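Local coordinates for EcmrR transcriptional regulator (Escherichia coli, PDB 6WL5), which senses multiple drugs as a MerR-family regulator that activates transcription, its C-terminal GyrI-like domain binding ligands such as cetyl-trimethyl-ammonium, at residues A[95-106]-A[145-156]. Residues are numbered along the deposited sequence; the frame is centred on the assembly and turned at random.
With EDO (1,2-ethanediol), chain K.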
loop_
_atom_site.group_PDB
_atom_site.type_symbol
_atom_site.label_atom_id
_atom_site.label_comp_id
_atom_site.label_asym_id
_atom_site.label_seq_id
_atom_site.Cartn_x
_atom_site.Cartn_y
_atom_site.Cartn_z
ATOM N N ILE A 95 10.995 -5.437 5.182
ATOM C CA ILE A 95 11.655 -5.238 3.897
ATOM C C ILE A 95 12.581 -4.039 3.998
ATOM O O ILE A 95 12.460 -3.194 4.888
ATOM C CB ILE A 95 10.683 -4.965 2.724
ATOM C CG1 ILE A 95 9.779 -3.741 3.033
ATOM C CG2 ILE A 95 9.885 -6.203 2.408
ATOM C CD1 ILE A 95 8.930 -3.340 1.858
ATOM N N THR A 96 13.531 -3.984 3.076
ATOM C CA THR A 96 14.269 -2.774 2.797
ATOM C C THR A 96 13.614 -2.183 1.559
ATOM O O THR A 96 13.423 -2.885 0.566
ATOM C CB THR A 96 15.735 -3.053 2.525
ATOM O OG1 THR A 96 16.350 -3.692 3.654
ATOM C CG2 THR A 96 16.476 -1.752 2.239
ATOM N N ALA A 97 13.242 -0.909 1.615
ATOM C CA ALA A 97 12.502 -0.316 0.512
ATOM C C ALA A 97 13.129 0.989 0.073
ATOM O O ALA A 97 13.567 1.793 0.916
ATOM C CB ALA A 97 11.043 -0.034 0.914
ATOM N N VAL A 98 13.094 1.230 -1.239
ATOM C CA VAL A 98 13.238 2.578 -1.760
ATOM C C VAL A 98 11.851 3.170 -1.950
ATOM O O VAL A 98 10.929 2.496 -2.448
ATOM C CB VAL A 98 14.099 2.607 -3.031
ATOM C CG1 VAL A 98 13.501 1.818 -4.200
ATOM C CG2 VAL A 98 14.439 4.041 -3.424
ATOM N N THR A 99 11.676 4.397 -1.462
ATOM C CA THR A 99 10.368 5.030 -1.379
ATOM C C THR A 99 10.374 6.426 -1.987
ATOM O O THR A 99 11.395 7.119 -1.987
ATOM C CB THR A 99 9.909 5.109 0.095
ATOM O OG1 THR A 99 10.686 6.074 0.826
ATOM C CG2 THR A 99 10.011 3.766 0.793
ATOM N N VAL A 100 9.196 6.859 -2.459
ATOM C CA VAL A 100 8.944 8.259 -2.788
ATOM C C VAL A 100 7.566 8.620 -2.280
ATOM O O VAL A 100 6.698 7.763 -2.160
ATOM C CB VAL A 100 9.020 8.590 -4.291
ATOM C CG1 VAL A 100 10.416 8.368 -4.812
ATOM C CG2 VAL A 100 7.986 7.797 -5.097
ATOM N N ILE A 101 7.390 9.880 -1.999
ATOM C CA ILE A 101 6.068 10.435 -1.716
ATOM C C ILE A 101 5.450 10.985 -2.993
ATOM O O ILE A 101 6.033 11.852 -3.670
ATOM C CB ILE A 101 6.156 11.532 -0.638
ATOM C CG1 ILE A 101 6.617 10.937 0.694
ATOM C CG2 ILE A 101 4.822 12.291 -0.502
ATOM C CD1 ILE A 101 5.536 10.181 1.458
ATOM N N HIS A 102 4.240 10.510 -3.293
ATOM C CA HIS A 102 3.394 11.077 -4.324
ATOM C C HIS A 102 2.394 12.040 -3.683
ATOM O O HIS A 102 1.571 11.640 -2.843
ATOM C CB HIS A 102 2.639 9.985 -5.059
ATOM C CG HIS A 102 1.736 10.521 -6.105
ATOM N ND1 HIS A 102 2.207 10.984 -7.320
ATOM C CD2 HIS A 102 0.403 10.752 -6.095
ATOM C CE1 HIS A 102 1.184 11.464 -8.012
ATOM N NE2 HIS A 102 0.079 11.291 -7.311
ATOM N N LYS A 103 2.540 13.319 -3.990
ATOM C CA LYS A 103 1.577 14.325 -3.576
ATOM C C LYS A 103 0.504 14.476 -4.645
ATOM O O LYS A 103 0.790 14.445 -5.841
ATOM C CB LYS A 103 2.271 15.671 -3.375
ATOM C CG LYS A 103 3.147 15.735 -2.116
ATOM C CD LYS A 103 2.327 15.498 -0.822
ATOM C CE LYS A 103 1.389 16.652 -0.541
ATOM N NZ LYS A 103 2.183 17.894 -0.335
ATOM N N GLY A 104 -0.736 14.640 -4.205
ATOM C CA GLY A 104 -1.821 14.908 -5.110
ATOM C C GLY A 104 -2.714 13.730 -5.428
ATOM O O GLY A 104 -2.657 12.657 -4.811
ATOM N N PRO A 105 -3.637 13.979 -6.362
ATOM C CA PRO A 105 -4.642 12.984 -6.724
ATOM C C PRO A 105 -4.038 11.747 -7.362
ATOM O O PRO A 105 -2.873 11.715 -7.774
ATOM C CB PRO A 105 -5.530 13.726 -7.743
ATOM C CG PRO A 105 -5.211 15.132 -7.642
ATOM C CD PRO A 105 -3.866 15.279 -7.018
ATOM N N TYR A 106 -4.848 10.691 -7.383
ATOM C CA TYR A 106 -4.358 9.357 -7.736
ATOM C C TYR A 106 -4.219 9.123 -9.225
ATOM O O TYR A 106 -3.573 8.144 -9.608
ATOM C CB TYR A 106 -5.250 8.289 -7.109
ATOM C CG TYR A 106 -5.387 8.358 -5.613
ATOM C CD1 TYR A 106 -4.278 8.599 -4.807
ATOM C CD2 TYR A 106 -6.597 8.149 -4.990
ATOM C CE1 TYR A 106 -4.370 8.602 -3.424
ATOM C CE2 TYR A 106 -6.700 8.143 -3.617
ATOM C CZ TYR A 106 -5.594 8.370 -2.824
ATOM O OH TYR A 106 -5.740 8.405 -1.454
ATOM N N SER A 145 -7.199 18.238 -2.754
ATOM C CA SER A 145 -6.518 17.027 -3.207
ATOM C C SER A 145 -5.067 17.250 -3.584
ATOM O O SER A 145 -4.327 16.261 -3.687
ATOM C CB SER A 145 -7.268 16.409 -4.389
ATOM O OG SER A 145 -7.347 17.309 -5.467
ATOM N N ALA A 146 -4.621 18.502 -3.771
ATOM C CA ALA A 146 -3.194 18.716 -3.990
ATOM C C ALA A 146 -2.358 18.335 -2.770
ATOM O O ALA A 146 -1.139 18.088 -2.903
ATOM C CB ALA A 146 -2.937 20.179 -4.311
ATOM N N GLU A 147 -2.993 18.238 -1.597
ATOM C CA GLU A 147 -2.319 17.901 -0.358
ATOM C C GLU A 147 -2.439 16.435 0.036
ATOM O O GLU A 147 -1.918 16.039 1.080
ATOM C CB GLU A 147 -2.809 18.792 0.769
ATOM C CG GLU A 147 -2.447 20.290 0.540
ATOM C CD GLU A 147 -0.920 20.559 0.323
ATOM O OE1 GLU A 147 -0.028 19.857 0.887
ATOM O OE2 GLU A 147 -0.593 21.506 -0.425
ATOM N N TRP A 148 -3.047 15.603 -0.797
ATOM C CA TRP A 148 -2.984 14.170 -0.537
ATOM C C TRP A 148 -1.537 13.666 -0.587
ATOM O O TRP A 148 -0.671 14.227 -1.276
ATOM C CB TRP A 148 -3.822 13.436 -1.558
ATOM C CG TRP A 148 -5.273 13.759 -1.467
ATOM C CD1 TRP A 148 -5.920 14.624 -0.589
ATOM C CD2 TRP A 148 -6.284 13.205 -2.304
ATOM N NE1 TRP A 148 -7.276 14.592 -0.829
ATOM C CE2 TRP A 148 -7.520 13.748 -1.887
ATOM C CE3 TRP A 148 -6.261 12.290 -3.381
ATOM C CZ2 TRP A 148 -8.727 13.408 -2.518
ATOM C CZ3 TRP A 148 -7.449 11.961 -4.015
ATOM C CH2 TRP A 148 -8.671 12.501 -3.565
ATOM N N MET A 149 -1.264 12.619 0.182
ATOM C CA MET A 149 0.091 12.100 0.334
ATOM C C MET A 149 0.013 10.588 0.404
ATOM O O MET A 149 -0.650 10.027 1.292
ATOM C CB MET A 149 0.737 12.677 1.600
ATOM C CG MET A 149 1.994 11.982 1.998
ATOM S SD MET A 149 2.806 12.724 3.413
ATOM C CE MET A 149 3.202 14.280 2.660
ATOM N N THR A 150 0.733 9.938 -0.510
ATOM C CA THR A 150 0.763 8.491 -0.676
ATOM C C THR A 150 2.213 8.116 -0.872
ATOM O O THR A 150 2.888 8.668 -1.753
ATOM C CB THR A 150 -0.052 8.103 -1.917
ATOM O OG1 THR A 150 -1.356 8.715 -1.876
ATOM C CG2 THR A 150 -0.261 6.617 -2.051
ATOM N N GLU A 151 2.700 7.184 -0.067
ATOM C CA GLU A 151 4.076 6.753 -0.192
ATOM C C GLU A 151 4.148 5.459 -0.980
ATOM O O GLU A 151 3.466 4.481 -0.646
ATOM C CB GLU A 151 4.772 6.598 1.164
ATOM C CG GLU A 151 6.238 6.216 0.998
ATOM C CD GLU A 151 7.056 6.354 2.256
ATOM O OE1 GLU A 151 7.456 7.492 2.611
ATOM O OE2 GLU A 151 7.307 5.311 2.891
ATOM N N ILE A 152 4.963 5.464 -2.027
ATOM C CA ILE A 152 5.183 4.267 -2.859
ATOM C C ILE A 152 6.485 3.618 -2.406
ATOM O O ILE A 152 7.510 4.296 -2.312
ATOM C CB ILE A 152 5.204 4.584 -4.366
ATOM C CG1 ILE A 152 3.977 5.398 -4.812
ATOM C CG2 ILE A 152 5.287 3.262 -5.144
ATOM C CD1 ILE A 152 2.636 4.847 -4.348
ATOM N N GLN A 153 6.428 2.326 -2.091
ATOM C CA GLN A 153 7.544 1.596 -1.470
ATOM C C GLN A 153 7.895 0.381 -2.319
ATOM O O GLN A 153 7.106 -0.551 -2.427
ATOM C CB GLN A 153 7.168 1.161 -0.044
ATOM C CG GLN A 153 6.481 2.278 0.781
ATOM C CD GLN A 153 6.016 1.813 2.144
ATOM O OE1 GLN A 153 5.467 0.711 2.295
ATOM N NE2 GLN A 153 6.150 2.690 3.138
ATOM N N PHE A 154 9.104 0.370 -2.884
ATOM C CA PHE A 154 9.604 -0.767 -3.655
ATOM C C PHE A 154 10.539 -1.612 -2.796
ATOM O O PHE A 154 11.628 -1.129 -2.415
ATOM C CB PHE A 154 10.373 -0.260 -4.882
ATOM C CG PHE A 154 9.522 0.023 -6.102
ATOM C CD1 PHE A 154 8.183 0.384 -6.011
ATOM C CD2 PHE A 154 10.075 -0.078 -7.353
ATOM C CE1 PHE A 154 7.437 0.650 -7.144
ATOM C CE2 PHE A 154 9.324 0.163 -8.487
ATOM C CZ PHE A 154 7.999 0.527 -8.380
ATOM N N PRO A 155 10.178 -2.853 -2.468
ATOM C CA PRO A 155 11.120 -3.741 -1.759
ATOM C C PRO A 155 12.313 -4.040 -2.649
ATOM O O PRO A 155 12.148 -4.483 -3.782
ATOM C CB PRO A 155 10.283 -5.000 -1.482
ATOM C CG PRO A 155 8.831 -4.559 -1.661
ATOM C CD PRO A 155 8.905 -3.529 -2.763
ATOM N N VAL A 156 13.518 -3.779 -2.145
ATOM C CA VAL A 156 14.714 -3.937 -2.964
ATOM C C VAL A 156 15.874 -4.593 -2.228
ATOM O O VAL A 156 15.918 -4.661 -0.999
ATOM C CB VAL A 156 15.201 -2.581 -3.549
ATOM C CG1 VAL A 156 14.188 -1.989 -4.503
ATOM C CG2 VAL A 156 15.489 -1.586 -2.445
HETATM C C1 EDO K . 20.021 -4.360 0.953
HETATM O O1 EDO K . 20.575 -4.934 -0.241
HETATM C C2 EDO K . 18.503 -4.247 0.860
HETATM O O2 EDO K . 17.854 -5.525 0.948
HETATM O O HOH W 1 13.986 -5.925 0.905
HETATM O O HOH W 2 9.612 8.577 0.897
HETATM O O HOH W 3 -1.258 11.225 -2.969
HETATM O O HOH W 4 -3.459 8.782 -0.028
#
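V98 pairs with F154, V100 with I152 and H102 with T150 through reciprocal backbone hydrogen bonds that join strands 95-103 and 149-156 antiparallel within the sheet of the GyrI-like domain. V156 N to T96 O extends the pairing at one end, and G104 N to W148 O continues it past the other.

The face toward helix 109-123 carries apolar contacts at the V98 end, where V98 CG1 touches F154 CB (3.8 Å) and V156 CG1. On the opposite face M149, E151 and K103 each have two conformers, of which one is described. I101 CG2 packs against M149 CG at 3.8 Å. There E151, extended with CG opposite the backbone N (chi1 -177°), lies across T99, takes a nearly straight bond from Q153 NE2 to OE2 (2.9 Å), and is salt-bridged to K9, while Q153 OE1 is hydrogen-bonded to Y54. Farther along, the curled chain of K103 forms a salt bridge to E147, NZ approaching OE1 (3.2 Å) from above the carboxylate plane.

Beyond the strands, W148 CE3 sits 4.0 Å above the centre of the Y106 ring, their planes inclined at 43°. T150 OG1 meets the Y106 edge in plane, 3.4 Å from CE1, and water 4 bridges this hydroxyl to Y106 OH. A leucine in place of Y106 would probably leave W148 without its ring partner and water 4 without its phenolic anchor. Polar bridging and aromatic packing thus both fix Y106, which lines a cetyl-trimethyl-ammonium pocket.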